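Long-range contacts in thermotoga maritima TmcAL (Thermotoga maritima, PDB 5Y0T), which belongs to the HIGH nucleotidyl transferase family of the HUP clan and holds adenosine-5'-rp-alpha-thio-triphosphate in a pocket of its Rossmann-like fold: residues F84-V89 and S329-P334; P47-F53 and T395-S399; D91-V95 and M353-L359; N364-Y368 and R412-I416; P334-I339 and L359-M365. All blocks are in the same frame, centred on the assembly; numbering follows the deposited sequence.

Interaction 1. Residues F84-V89 and S329-P334; sequences FGAVCV and SNTKGP. With EDO (1,2-ethanediol), chain G.
The ring of Phe84 pushes its outer atoms into the carbonyl groups that end helix 323-332. Its closest approach is from CE2 to Asn330 O, at 3.3 Å, and that oxygen lies oblique to the ring. Ser329 O comes to the ring edge instead, nearly in its plane, 3.7 Å from Phe84 CE2. The ring reaches this far because CG is anti to the backbone N (chi1 176°). One turn on, Cys88 SG sits 3.6 Å above one face of the same ring, shifted toward the rim.

The second half of the contact is the ring of Pro334. Its CD and CG press on Cys88 CB, with CD only 3.4 Å away, which is tight for two carbons. Pro334 CG also meets Val89 CG2 at 3.8 Å, the two side chains slanting across each other.

The contact sets helix 79-92 of the Rossmann-like core against the C-terminal end of helix 323-332. Gly333 is the first residue to leave that helix, with a positive phi of 81°. It turns the chain and brings Pro334 over Cys88. Val89 also touches Leu68 on strand 66-70, and Phe84 also packs on helix 167-182. Asn330 ND2 is hydrogen-bonded to Gln77 OE1. At the outer side, 1,2-ethanediol O2 makes a weak hydrogen bond of 3.2 Å to Lys332 O.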
# COMPACT_ATOMS: atom_id res chain seq x y z
N PHE A 84 -17.46 21.57 -7.57
CA PHE A 84 -18.80 21.01 -7.47
C PHE A 84 -19.07 20.56 -6.04
O PHE A 84 -20.14 20.83 -5.50
CB PHE A 84 -18.98 19.84 -8.42
CG PHE A 84 -20.31 19.15 -8.28
CD1 PHE A 84 -21.46 19.76 -8.77
CD2 PHE A 84 -20.40 17.90 -7.68
CE1 PHE A 84 -22.71 19.13 -8.65
CE2 PHE A 84 -21.64 17.26 -7.57
CZ PHE A 84 -22.79 17.87 -8.05
N GLY A 85 -18.10 19.87 -5.45
CA GLY A 85 -18.22 19.46 -4.06
C GLY A 85 -18.35 20.64 -3.13
O GLY A 85 -19.19 20.65 -2.24
N ALA A 86 -17.53 21.66 -3.33
CA ALA A 86 -17.51 22.80 -2.43
C ALA A 86 -18.82 23.58 -2.45
O ALA A 86 -19.34 23.97 -1.40
CB ALA A 86 -16.34 23.72 -2.79
N VAL A 87 -19.35 23.84 -3.64
CA VAL A 87 -20.62 24.56 -3.76
C VAL A 87 -21.77 23.69 -3.21
O VAL A 87 -22.69 24.19 -2.56
CB VAL A 87 -20.88 24.99 -5.24
CG1 VAL A 87 -22.28 25.55 -5.44
CG2 VAL A 87 -19.84 26.03 -5.67
N CYS A 88 -21.72 22.38 -3.43
CA CYS A 88 -22.78 21.52 -2.87
C CYS A 88 -22.82 21.60 -1.34
O CYS A 88 -23.90 21.67 -0.75
CB CYS A 88 -22.59 20.06 -3.29
SG CYS A 88 -23.10 19.67 -4.97
N VAL A 89 -21.65 21.60 -0.70
CA VAL A 89 -21.59 21.68 0.76
C VAL A 89 -22.12 23.03 1.23
O VAL A 89 -22.95 23.10 2.14
CB VAL A 89 -20.15 21.51 1.30
CG1 VAL A 89 -20.12 21.80 2.80
CG2 VAL A 89 -19.59 20.08 1.04
N SER A 329 -20.25 10.46 -6.85
CA SER A 329 -20.01 11.64 -6.02
C SER A 329 -20.19 12.92 -6.85
O SER A 329 -20.67 13.93 -6.33
CB SER A 329 -18.61 11.61 -5.41
OG SER A 329 -18.42 10.47 -4.58
N ASN A 330 -19.83 12.88 -8.13
CA ASN A 330 -19.90 14.08 -8.96
C ASN A 330 -21.30 14.32 -9.55
O ASN A 330 -21.54 15.32 -10.23
CB ASN A 330 -18.86 14.00 -10.08
CG ASN A 330 -17.48 14.34 -9.59
OD1 ASN A 330 -17.32 14.80 -8.44
ND2 ASN A 330 -16.46 14.14 -10.44
N THR A 331 -22.18 13.37 -9.30
CA THR A 331 -23.59 13.43 -9.70
C THR A 331 -24.46 13.79 -8.49
O THR A 331 -25.19 14.78 -8.51
CB THR A 331 -24.06 12.09 -10.31
OG1 THR A 331 -23.26 11.78 -11.45
CG2 THR A 331 -25.52 12.18 -10.75
N LYS A 332 -24.40 12.97 -7.46
CA LYS A 332 -25.22 13.21 -6.26
C LYS A 332 -24.57 14.18 -5.26
O LYS A 332 -25.25 14.71 -4.37
CB LYS A 332 -25.52 11.89 -5.56
CG LYS A 332 -26.19 10.84 -6.46
CD LYS A 332 -26.75 9.68 -5.61
CE LYS A 332 -27.55 8.68 -6.45
NZ LYS A 332 -28.08 7.57 -5.60
N GLY A 333 -23.28 14.41 -5.38
CA GLY A 333 -22.61 15.32 -4.46
C GLY A 333 -22.24 14.70 -3.12
O GLY A 333 -22.39 13.49 -2.91
N PRO A 334 -21.75 15.54 -2.20
CA PRO A 334 -21.48 15.16 -0.81
C PRO A 334 -22.76 14.73 -0.11
O PRO A 334 -23.82 15.30 -0.39
CB PRO A 334 -20.92 16.45 -0.19
CG PRO A 334 -21.55 17.55 -1.02
CD PRO A 334 -21.53 16.97 -2.44
C1 EDO G . -28.19 13.96 -0.96
O1 EDO G . -29.57 13.72 -0.65
C2 EDO G . -28.04 14.35 -2.43
O2 EDO G . -27.85 13.16 -3.23

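Interaction 2. Residues P47-F53 and T395-S399; sequences PAVIDKF and TNFYS
Tyr398 gives its hydroxyl proton to the carbonyl of Ala48, with Tyr398 OH 2.7 Å from Ala48 O. The donor stands 47° out of the carbonyl plane, while Ala48 O lies at the edge of the tyrosine ring. Pro47 CB also meets that edge, 3.7 Å from Tyr398 CE2. Asp51 CB lies 3.7 Å from Tyr398 CE1, across the ring from CE2 and oblique to its plane. The ring is thus held between two parts of the 47-53 segment, which ties the loop before helix 52-61 to helix 381-399.

Lys52 makes the second direct bond. Its chain is extended beyond CG and crosses Thr395 at about a right angle, and Lys52 NZ donates to Thr395 OG1 at 3.0 Å. The same ammonium group forms salt bridges with Asp413 and Glu69. Asp413 OD1, the strongest partner of Thr395 OG1, and Asp391 O both lie within bonding reach of its one hydrogen.

A water bridges the rest. It donates to Asp51 OD2 at 3.0 Å and to Ser399 OG at 3.1 Å. Asp51 is the N-cap of helix 52-61: its OD1 takes the N-H of Ala54, and its OD2 has a salt bridge to Arg412. Ser399 OG donates to Thr395 O at 2.9 Å, and Ser399 N reaches the same oxygen from the opposite face of its plane.

All the touching residues are buried, so charges here need partners. Pairing the basic groups with carboxylates probably offsets the cost of burial and would favour the ionised forms.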
# COMPACT_ATOMS: atom_id res chain seq x y z
N PRO A 47 -0.07 16.60 0.62
CA PRO A 47 -0.64 16.67 1.97
C PRO A 47 -0.67 18.11 2.44
O PRO A 47 0.17 18.91 2.02
CB PRO A 47 0.32 15.84 2.82
CG PRO A 47 1.65 15.95 2.08
CD PRO A 47 1.29 16.05 0.62
N ALA A 48 -1.59 18.43 3.34
CA ALA A 48 -1.56 19.72 4.01
C ALA A 48 -0.33 19.72 4.89
O ALA A 48 0.08 18.67 5.43
CB ALA A 48 -2.83 19.94 4.80
N VAL A 49 0.31 20.87 5.03
CA VAL A 49 1.58 20.87 5.73
C VAL A 49 1.37 20.67 7.25
O VAL A 49 2.25 20.15 7.93
CB VAL A 49 2.38 22.17 5.42
CG1 VAL A 49 1.70 23.42 6.02
CG2 VAL A 49 3.82 22.01 5.87
N ILE A 50 0.20 21.06 7.75
CA ILE A 50 -0.27 20.65 9.09
C ILE A 50 -1.72 20.21 8.93
O ILE A 50 -2.33 20.51 7.91
CB ILE A 50 -0.19 21.76 10.14
CG1 ILE A 50 -0.91 23.03 9.64
CG2 ILE A 50 1.26 22.09 10.51
CD1 ILE A 50 -0.85 24.18 10.68
N ASP A 51 -2.29 19.50 9.91
CA ASP A 51 -3.54 18.80 9.61
C ASP A 51 -4.76 19.70 9.70
O ASP A 51 -4.66 20.88 10.03
CB ASP A 51 -3.69 17.52 10.47
CG ASP A 51 -4.02 17.79 11.93
OD1 ASP A 51 -4.35 18.93 12.34
OD2 ASP A 51 -3.97 16.80 12.70
N LYS A 52 -5.92 19.13 9.38
CA LYS A 52 -7.13 19.94 9.22
C LYS A 52 -7.64 20.47 10.55
O LYS A 52 -8.30 21.51 10.60
CB LYS A 52 -8.22 19.11 8.51
CG LYS A 52 -8.71 17.93 9.36
CD LYS A 52 -9.49 16.92 8.52
CE LYS A 52 -9.93 15.73 9.38
NZ LYS A 52 -10.70 14.72 8.57
N PHE A 53 -7.32 19.77 11.64
CA PHE A 53 -7.77 20.24 12.96
C PHE A 53 -7.01 21.51 13.36
O PHE A 53 -7.58 22.48 13.88
CB PHE A 53 -7.58 19.13 14.00
CG PHE A 53 -8.33 17.86 13.64
CD1 PHE A 53 -9.71 17.84 13.65
CD2 PHE A 53 -7.65 16.72 13.29
CE1 PHE A 53 -10.40 16.68 13.31
CE2 PHE A 53 -8.33 15.56 12.96
CZ PHE A 53 -9.70 15.54 12.97
N THR A 395 -7.21 10.68 6.81
CA THR A 395 -6.68 11.14 8.10
C THR A 395 -5.76 10.11 8.73
O THR A 395 -4.67 10.45 9.22
CB THR A 395 -7.84 11.47 9.10
OG1 THR A 395 -8.69 12.46 8.51
CG2 THR A 395 -7.31 12.02 10.41
N ASN A 396 -6.18 8.86 8.73
CA ASN A 396 -5.39 7.81 9.36
C ASN A 396 -4.06 7.59 8.65
O ASN A 396 -3.03 7.36 9.29
CB ASN A 396 -6.20 6.52 9.42
CG ASN A 396 -7.34 6.60 10.41
OD1 ASN A 396 -7.35 7.47 11.29
ND2 ASN A 396 -8.30 5.68 10.30
N PHE A 397 -4.09 7.65 7.32
CA PHE A 397 -2.90 7.49 6.52
C PHE A 397 -1.96 8.68 6.74
O PHE A 397 -0.77 8.52 7.01
CB PHE A 397 -3.27 7.36 5.05
CG PHE A 397 -2.10 7.25 4.11
CD1 PHE A 397 -1.44 6.05 3.95
CD2 PHE A 397 -1.67 8.36 3.37
CE1 PHE A 397 -0.35 5.94 3.06
CE2 PHE A 397 -0.59 8.27 2.48
CZ PHE A 397 0.07 7.06 2.32
N TYR A 398 -2.50 9.88 6.63
CA TYR A 398 -1.72 11.10 6.86
C TYR A 398 -0.94 11.10 8.19
O TYR A 398 0.24 11.46 8.24
CB TYR A 398 -2.67 12.29 6.78
CG TYR A 398 -2.06 13.65 7.04
CD1 TYR A 398 -1.91 14.14 8.34
CD2 TYR A 398 -1.69 14.48 5.98
CE1 TYR A 398 -1.38 15.40 8.58
CE2 TYR A 398 -1.18 15.76 6.22
CZ TYR A 398 -1.03 16.21 7.52
OH TYR A 398 -0.50 17.46 7.78
N SER A 399 -1.61 10.69 9.27
CA SER A 399 -1.02 10.77 10.61
C SER A 399 0.21 9.85 10.78
O SER A 399 1.05 10.10 11.65
CB SER A 399 -2.07 10.43 11.67
OG SER A 399 -3.16 11.33 11.54
O HOH W 1 -4.47 14.19 11.41

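Interaction 3. Residues D91-V95 and M353-L359; sequences DATGV and MRKKAKL
Lys358 runs along the end of helix 79-92 and grips it at both its backbone and its tip. Lys358 N donates to Ala92 O at 2.7 Å, in the carbonyl plane and nearly straight (166°). Lys358 CB and CG pass the same oxygen, each 4.0 Å from Ala92 O. The chain stays extended. CD comes near both Asp91 O and Asp91 OD2, and Lys358 CE lies 3.6 Å from Asp91 O. Lys358 NZ ends the run in a salt bridge, 3.1 Å from Asp91 OD2, on the syn side of the carboxylate and 33° out of its plane. Asp91 OD1 has its own hydrogen bond, to Ser184 OG.

The C-terminal ends of helix 79-92, from the Rossmann-like core, and helix 346-356, from the beta-alpha-beta unit added to its sheet, meet here. Gly94, with positive phi, leaves helix 79-92, and Ala357 is the first residue past helix 346-356. Ala357 CA makes a bent C-H...O contact with Ala92 O, at 3.2 Å, and a second of this kind with Thr93 O. Thr93 OG1 accepts from Val95 N in an ST turn and also bonds to Leu90 O.

Ala92 CB touches Leu359 CD1 at 3.5 Å. Met353 CG meets Val95 CG2 at 3.8 Å, the two side chains about perpendicular. The bend of Met353 at chi3 brings CE to Thr93 CG2. Val95 and Met353 also touch Ile34 of strand 32-38.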
# COMPACT_ATOMS: atom_id res chain seq x y z
N ASP A 91 -24.09 25.19 -0.37
CA ASP A 91 -25.52 25.25 -0.64
C ASP A 91 -26.33 24.37 0.33
O ASP A 91 -27.44 24.72 0.72
CB ASP A 91 -25.80 24.83 -2.08
CG ASP A 91 -27.27 24.88 -2.41
OD1 ASP A 91 -27.78 25.99 -2.66
OD2 ASP A 91 -27.91 23.81 -2.42
N ALA A 92 -25.76 23.23 0.74
CA ALA A 92 -26.49 22.28 1.57
C ALA A 92 -26.68 22.78 3.01
O ALA A 92 -27.55 22.28 3.73
CB ALA A 92 -25.80 20.94 1.58
N THR A 93 -25.88 23.75 3.42
CA THR A 93 -26.01 24.31 4.77
C THR A 93 -27.39 24.92 4.95
O THR A 93 -27.88 25.01 6.08
CB THR A 93 -24.99 25.41 5.05
OG1 THR A 93 -25.22 26.49 4.14
CG2 THR A 93 -23.54 24.88 4.89
N GLY A 94 -27.97 25.36 3.84
CA GLY A 94 -29.29 25.98 3.84
C GLY A 94 -29.26 27.45 4.24
O GLY A 94 -30.32 28.08 4.35
N VAL A 95 -28.09 27.94 4.64
CA VAL A 95 -27.97 29.34 5.08
C VAL A 95 -27.05 30.29 4.30
O VAL A 95 -27.12 31.51 4.47
CB VAL A 95 -27.51 29.38 6.55
CG1 VAL A 95 -28.50 28.62 7.44
CG2 VAL A 95 -26.11 28.77 6.67
N MET A 353 -28.52 26.06 10.85
CA MET A 353 -28.20 24.99 9.90
C MET A 353 -28.89 23.69 10.26
O MET A 353 -29.35 22.97 9.38
CB MET A 353 -26.69 24.76 9.80
CG MET A 353 -25.96 25.84 9.04
SD MET A 353 -24.17 25.66 9.16
CE MET A 353 -23.99 23.95 8.63
N ARG A 354 -28.98 23.39 11.56
CA ARG A 354 -29.63 22.14 11.95
C ARG A 354 -31.09 22.14 11.53
O ARG A 354 -31.67 21.09 11.24
CB ARG A 354 -29.50 21.88 13.44
CG ARG A 354 -28.05 21.60 13.87
CD ARG A 354 -27.96 21.07 15.30
NE ARG A 354 -26.59 21.10 15.82
CZ ARG A 354 -25.68 20.16 15.59
NH1 ARG A 354 -24.46 20.27 16.11
NH2 ARG A 354 -25.98 19.10 14.84
N LYS A 355 -31.70 23.32 11.48
CA LYS A 355 -33.07 23.42 11.00
C LYS A 355 -33.16 23.45 9.47
O LYS A 355 -34.10 22.92 8.89
CB LYS A 355 -33.77 24.67 11.57
CG LYS A 355 -33.85 24.70 13.10
CD LYS A 355 -34.48 26.02 13.57
CE LYS A 355 -34.64 26.08 15.09
NZ LYS A 355 -33.35 26.26 15.82
N LYS A 356 -32.22 24.15 8.84
CA LYS A 356 -32.35 24.41 7.40
C LYS A 356 -31.51 23.54 6.45
O LYS A 356 -31.70 23.59 5.23
CB LYS A 356 -32.02 25.88 7.13
CG LYS A 356 -32.95 26.86 7.83
CD LYS A 356 -32.79 28.27 7.28
CE LYS A 356 -33.87 29.22 7.81
NZ LYS A 356 -35.25 28.74 7.50
N ALA A 357 -30.59 22.73 6.99
CA ALA A 357 -29.62 22.06 6.11
C ALA A 357 -30.29 20.96 5.30
O ALA A 357 -31.27 20.38 5.72
CB ALA A 357 -28.48 21.48 6.91
N LYS A 358 -29.74 20.71 4.11
CA LYS A 358 -30.28 19.69 3.21
C LYS A 358 -29.47 18.40 3.26
O LYS A 358 -29.78 17.46 2.54
CB LYS A 358 -30.31 20.21 1.76
CG LYS A 358 -30.86 21.63 1.58
CD LYS A 358 -30.50 22.18 0.19
CE LYS A 358 -30.81 23.67 0.07
NZ LYS A 358 -30.84 24.10 -1.36
N LEU A 359 -28.40 18.39 4.06
CA LEU A 359 -27.60 17.18 4.29
C LEU A 359 -27.46 16.97 5.79
O LEU A 359 -27.48 17.95 6.53
CB LEU A 359 -26.21 17.30 3.65
CG LEU A 359 -26.08 17.35 2.12
CD1 LEU A 359 -24.64 17.62 1.71
CD2 LEU A 359 -26.58 16.04 1.53

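Interaction 4. Residues N364-Y368 and R412-I416; sequences NMSLY and RDFSI
Met365 and Phe414 form the tight part of this contact. Met365 CB lies 3.3 Å from Asp413 O and 3.7 Å from Phe414 CD1. Met365 lies alongside Asp413; its bends at chi2 and chi3 fold Met365 CE back to 4.2 Å from Asp413 CB. The Phe414 ring turns an edge to the 3-10 turn 365-367, with Phe414 CE1 3.4 Å from Met365 O. Tyr368 also meets Phe414 edge to edge, Tyr368 CE2 to Phe414 CZ, at 3.9 Å. No direct hydrogen bond crosses between the segments.

The side at Ser366 is looser. Ser366 is exposed, and its OG is no closer than 4.0 Å to Phe414 CD1. A water joins the backbones there. It donates to Phe414 O at 2.8 Å and accepts from Ser366 N at 3.3 Å.

On the buried side Met365 and Tyr368 pack on Ile388 of helix 381-399. Asp413 turns its carboxylate to Lys52 of helix 52-61, Arg338 of strand 337-343 and Thr395 of helix 381-399. Helix 412-415 thus meets the turn before helix 368-374, helix 52-61, helix 381-399 and strand 337-343.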
# COMPACT_ATOMS: atom_id res chain seq x y z
N ASN A 364 -20.19 14.91 15.97
CA ASN A 364 -19.58 13.83 16.72
C ASN A 364 -19.39 12.62 15.81
O ASN A 364 -20.35 11.90 15.50
CB ASN A 364 -20.49 13.50 17.91
CG ASN A 364 -19.83 12.61 18.94
OD1 ASN A 364 -18.89 11.87 18.64
ND2 ASN A 364 -20.35 12.65 20.18
N MET A 365 -18.15 12.36 15.43
CA MET A 365 -17.88 11.30 14.44
C MET A 365 -18.23 9.92 15.00
O MET A 365 -18.67 9.05 14.25
CB MET A 365 -16.42 11.35 13.99
CG MET A 365 -16.16 12.34 12.85
SD MET A 365 -16.97 11.91 11.30
CE MET A 365 -15.82 10.68 10.64
N SER A 366 -18.08 9.73 16.30
CA SER A 366 -18.43 8.45 16.92
C SER A 366 -19.89 8.12 16.71
O SER A 366 -20.31 6.98 16.87
CB SER A 366 -18.10 8.45 18.42
OG SER A 366 -16.69 8.51 18.62
N LEU A 367 -20.69 9.14 16.40
CA LEU A 367 -22.11 8.95 16.15
C LEU A 367 -22.52 8.93 14.67
O LEU A 367 -23.72 8.89 14.37
CB LEU A 367 -22.91 10.05 16.86
CG LEU A 367 -22.65 10.22 18.37
CD1 LEU A 367 -23.57 11.29 18.95
CD2 LEU A 367 -22.79 8.90 19.11
N TYR A 368 -21.58 9.02 13.72
CA TYR A 368 -22.03 9.32 12.37
C TYR A 368 -22.92 8.23 11.78
O TYR A 368 -23.79 8.53 10.97
CB TYR A 368 -20.86 9.62 11.42
CG TYR A 368 -20.07 8.47 10.84
CD1 TYR A 368 -20.62 7.61 9.88
CD2 TYR A 368 -18.74 8.31 11.15
CE1 TYR A 368 -19.88 6.60 9.33
CE2 TYR A 368 -17.98 7.30 10.58
CZ TYR A 368 -18.56 6.45 9.67
OH TYR A 368 -17.79 5.45 9.10
N ARG A 412 -7.72 10.10 14.52
CA ARG A 412 -7.95 11.49 14.92
C ARG A 412 -9.34 12.00 14.55
O ARG A 412 -9.86 12.88 15.24
CB ARG A 412 -6.85 12.39 14.34
CG ARG A 412 -5.55 12.21 15.12
CD ARG A 412 -4.36 12.91 14.47
NE ARG A 412 -4.47 14.38 14.45
CZ ARG A 412 -4.20 15.17 15.48
NH1 ARG A 412 -3.88 14.65 16.66
NH2 ARG A 412 -4.29 16.49 15.36
N ASP A 413 -9.98 11.45 13.52
CA ASP A 413 -11.36 11.86 13.30
C ASP A 413 -12.28 11.51 14.46
O ASP A 413 -13.29 12.18 14.68
CB ASP A 413 -11.91 11.23 12.04
CG ASP A 413 -11.39 11.89 10.82
OD1 ASP A 413 -10.65 11.22 10.09
OD2 ASP A 413 -11.68 13.10 10.63
N PHE A 414 -12.00 10.42 15.15
CA PHE A 414 -12.80 10.08 16.32
C PHE A 414 -12.29 10.69 17.62
O PHE A 414 -13.09 10.98 18.51
CB PHE A 414 -12.95 8.56 16.40
CG PHE A 414 -13.62 8.00 15.19
CD1 PHE A 414 -15.01 8.05 15.07
CD2 PHE A 414 -12.88 7.50 14.12
CE1 PHE A 414 -15.65 7.57 13.93
CE2 PHE A 414 -13.52 7.01 12.97
CZ PHE A 414 -14.89 7.03 12.88
N SER A 415 -10.99 10.88 17.73
CA SER A 415 -10.43 11.34 19.01
C SER A 415 -10.50 12.87 19.17
O SER A 415 -10.58 13.37 20.28
CB SER A 415 -8.99 10.83 19.18
OG SER A 415 -8.11 11.49 18.30
N ILE A 416 -10.48 13.60 18.05
CA ILE A 416 -10.50 15.06 18.08
C ILE A 416 -11.89 15.57 17.75
O ILE A 416 -12.35 15.41 16.62
CB ILE A 416 -9.51 15.69 17.06
CG1 ILE A 416 -8.10 15.10 17.16
CG2 ILE A 416 -9.53 17.24 17.16
CD1 ILE A 416 -7.41 15.24 18.50
O HOH W 2 -15.79 11.30 18.08

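Interaction 5. Residues P334-I339 and L359-M365; sequences PQYIRI and LPIVTNM. With EDO (1,2-ethanediol), chain G.
Leu359 fits its forked tip around the carbonyl oxygen of Pro334. Leu359 CD1 is 3.2 Å and Leu359 CD2 3.4 Å from Pro334 O, so the two methyls straddle it. Leu359 CB is in turn met by Ile337 CG1 at 4.0 Å, the side chains about perpendicular. Gln335 NE2 donates to 1,2-ethanediol O2 at 3.2 Å, and C1 of that molecule rests on Leu359 CD2. Gln335 O is buried against Pro360 CD and has no polar partner in the model.

Further along, Ile339 sets its CG1 into the notch beside two methyls. Thr363 CG2 lies 3.6 Å and Ile361 CG2 3.7 Å from Ile339 CG1.

On the other face, Met365 CG sits 3.4 Å above the Arg338 guanidinium plane, over its centre, the two side chains crossing at about a right angle. Arg338 bends at chi2 (82°) to bring the group there. A water in the guanidinium plane accepts a hydrogen bond from Arg338 NE and donates to Ile339 O and Thr363 O. NH2 has a salt bridge to Asp413.

Ile337 N donates to Pro360 O at 2.9 Å, Val362 N to Ile337 O, and Ile339 N to Val362 O, all nearly straight. Helix 346-356 packs on Ile339 and Ile361, while helix 381-399 covers Tyr336 and Met365. Strand 337-343, helix 346-356 and the parallel strand 361-362 make a beta-alpha-beta crossover.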
# COMPACT_ATOMS: atom_id res chain seq x y z
N PRO A 334 -21.75 15.54 -2.20
CA PRO A 334 -21.48 15.16 -0.81
C PRO A 334 -22.76 14.73 -0.11
O PRO A 334 -23.82 15.30 -0.39
CB PRO A 334 -20.92 16.45 -0.19
CG PRO A 334 -21.55 17.55 -1.02
CD PRO A 334 -21.53 16.97 -2.44
N GLN A 335 -22.68 13.70 0.72
CA GLN A 335 -23.86 13.21 1.41
C GLN A 335 -23.95 13.69 2.86
O GLN A 335 -24.89 13.34 3.57
CB GLN A 335 -23.90 11.67 1.34
CG GLN A 335 -23.97 11.15 -0.12
CD GLN A 335 -25.20 11.66 -0.86
OE1 GLN A 335 -26.32 11.42 -0.44
NE2 GLN A 335 -24.98 12.37 -1.98
N TYR A 336 -22.99 14.50 3.31
CA TYR A 336 -23.02 14.98 4.70
C TYR A 336 -22.29 16.31 4.81
O TYR A 336 -21.46 16.66 3.96
CB TYR A 336 -22.37 13.95 5.68
CG TYR A 336 -21.01 13.52 5.18
CD1 TYR A 336 -19.86 14.26 5.45
CD2 TYR A 336 -20.88 12.38 4.38
CE1 TYR A 336 -18.62 13.89 4.94
CE2 TYR A 336 -19.65 12.00 3.88
CZ TYR A 336 -18.53 12.74 4.16
OH TYR A 336 -17.32 12.33 3.62
N ILE A 337 -22.58 17.03 5.87
CA ILE A 337 -21.82 18.21 6.22
C ILE A 337 -20.98 17.89 7.45
O ILE A 337 -21.53 17.67 8.53
CB ILE A 337 -22.74 19.41 6.52
CG1 ILE A 337 -23.53 19.79 5.26
CG2 ILE A 337 -21.90 20.59 6.99
CD1 ILE A 337 -24.79 20.63 5.53
N ARG A 338 -19.66 17.86 7.29
CA ARG A 338 -18.76 17.55 8.41
C ARG A 338 -18.32 18.85 9.09
O ARG A 338 -17.74 19.70 8.44
CB ARG A 338 -17.53 16.76 7.93
CG ARG A 338 -16.41 16.61 9.00
CD ARG A 338 -16.70 15.48 10.00
NE ARG A 338 -15.66 15.37 11.02
CZ ARG A 338 -14.52 14.71 10.85
NH1 ARG A 338 -14.29 14.06 9.71
NH2 ARG A 338 -13.62 14.66 11.83
N ILE A 339 -18.59 19.00 10.38
CA ILE A 339 -18.16 20.18 11.13
C ILE A 339 -16.77 19.94 11.69
O ILE A 339 -16.60 19.04 12.50
CB ILE A 339 -19.10 20.51 12.32
CG1 ILE A 339 -20.57 20.59 11.90
CG2 ILE A 339 -18.61 21.77 13.06
CD1 ILE A 339 -20.85 21.53 10.78
N LEU A 359 -28.40 18.39 4.06
CA LEU A 359 -27.60 17.18 4.29
C LEU A 359 -27.46 16.97 5.79
O LEU A 359 -27.48 17.95 6.53
CB LEU A 359 -26.21 17.30 3.65
CG LEU A 359 -26.08 17.35 2.12
CD1 LEU A 359 -24.64 17.62 1.71
CD2 LEU A 359 -26.58 16.04 1.53
N PRO A 360 -27.30 15.71 6.23
CA PRO A 360 -27.07 15.41 7.65
C PRO A 360 -25.81 16.10 8.16
O PRO A 360 -24.81 16.13 7.44
CB PRO A 360 -26.90 13.88 7.67
CG PRO A 360 -27.55 13.41 6.42
CD PRO A 360 -27.31 14.49 5.41
N ILE A 361 -25.86 16.64 9.36
CA ILE A 361 -24.71 17.33 9.94
C ILE A 361 -23.99 16.38 10.89
O ILE A 361 -24.60 15.81 11.79
CB ILE A 361 -25.15 18.61 10.68
CG1 ILE A 361 -25.66 19.63 9.66
CG2 ILE A 361 -24.00 19.19 11.49
CD1 ILE A 361 -26.59 20.67 10.27
N VAL A 362 -22.69 16.20 10.67
CA VAL A 362 -21.87 15.34 11.52
C VAL A 362 -20.97 16.22 12.37
O VAL A 362 -20.11 16.92 11.84
CB VAL A 362 -21.01 14.35 10.68
CG1 VAL A 362 -20.10 13.51 11.59
CG2 VAL A 362 -21.90 13.46 9.81
N THR A 363 -21.18 16.22 13.68
CA THR A 363 -20.28 16.90 14.63
C THR A 363 -19.47 15.82 15.33
O THR A 363 -18.24 15.81 15.32
CB THR A 363 -21.03 17.79 15.68
OG1 THR A 363 -22.18 17.10 16.18
CG2 THR A 363 -21.48 19.09 15.06
N ASN A 364 -20.19 14.91 15.97
CA ASN A 364 -19.58 13.83 16.72
C ASN A 364 -19.39 12.62 15.81
O ASN A 364 -20.35 11.90 15.50
CB ASN A 364 -20.49 13.50 17.91
CG ASN A 364 -19.83 12.61 18.94
OD1 ASN A 364 -18.89 11.87 18.64
ND2 ASN A 364 -20.35 12.65 20.18
N MET A 365 -18.15 12.36 15.43
CA MET A 365 -17.88 11.30 14.44
C MET A 365 -18.23 9.92 15.00
O MET A 365 -18.67 9.05 14.25
CB MET A 365 -16.42 11.35 13.99
CG MET A 365 -16.16 12.34 12.85
SD MET A 365 -16.97 11.91 11.30
CE MET A 365 -15.82 10.68 10.64
C1 EDO G . -28.19 13.96 -0.96
O1 EDO G . -29.57 13.72 -0.65
C2 EDO G . -28.04 14.35 -2.43
O2 EDO G . -27.85 13.16 -3.23
O HOH W 3 -16.55 16.52 13.39

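In the fold
Interaction 5 is the hub. Its centre is about 11 Å from those of interactions 3 and 4. It shares Leu359 with interaction 3, Asn364 and Met365 with interaction 4, and Pro334 with interaction 1. Interactions 1 and 3 both use helix 79-92, their centres about 14 Å apart. Interaction 2 joins by charge: Asp51 OD2 is 2.7 Å from Arg412 NH2, and Lys52 NZ is 2.8 Å from Asp413 OD2. Asp413 OD2 is also 2.8 Å from Arg338 NH2. These contacts do not touch the ligand. The nearest atoms of the bound adenosine-5'-rp-alpha-thio-triphosphate (TAT) lie about 10 Å from the side chain of Ala48 and about 13 Å from Gly85.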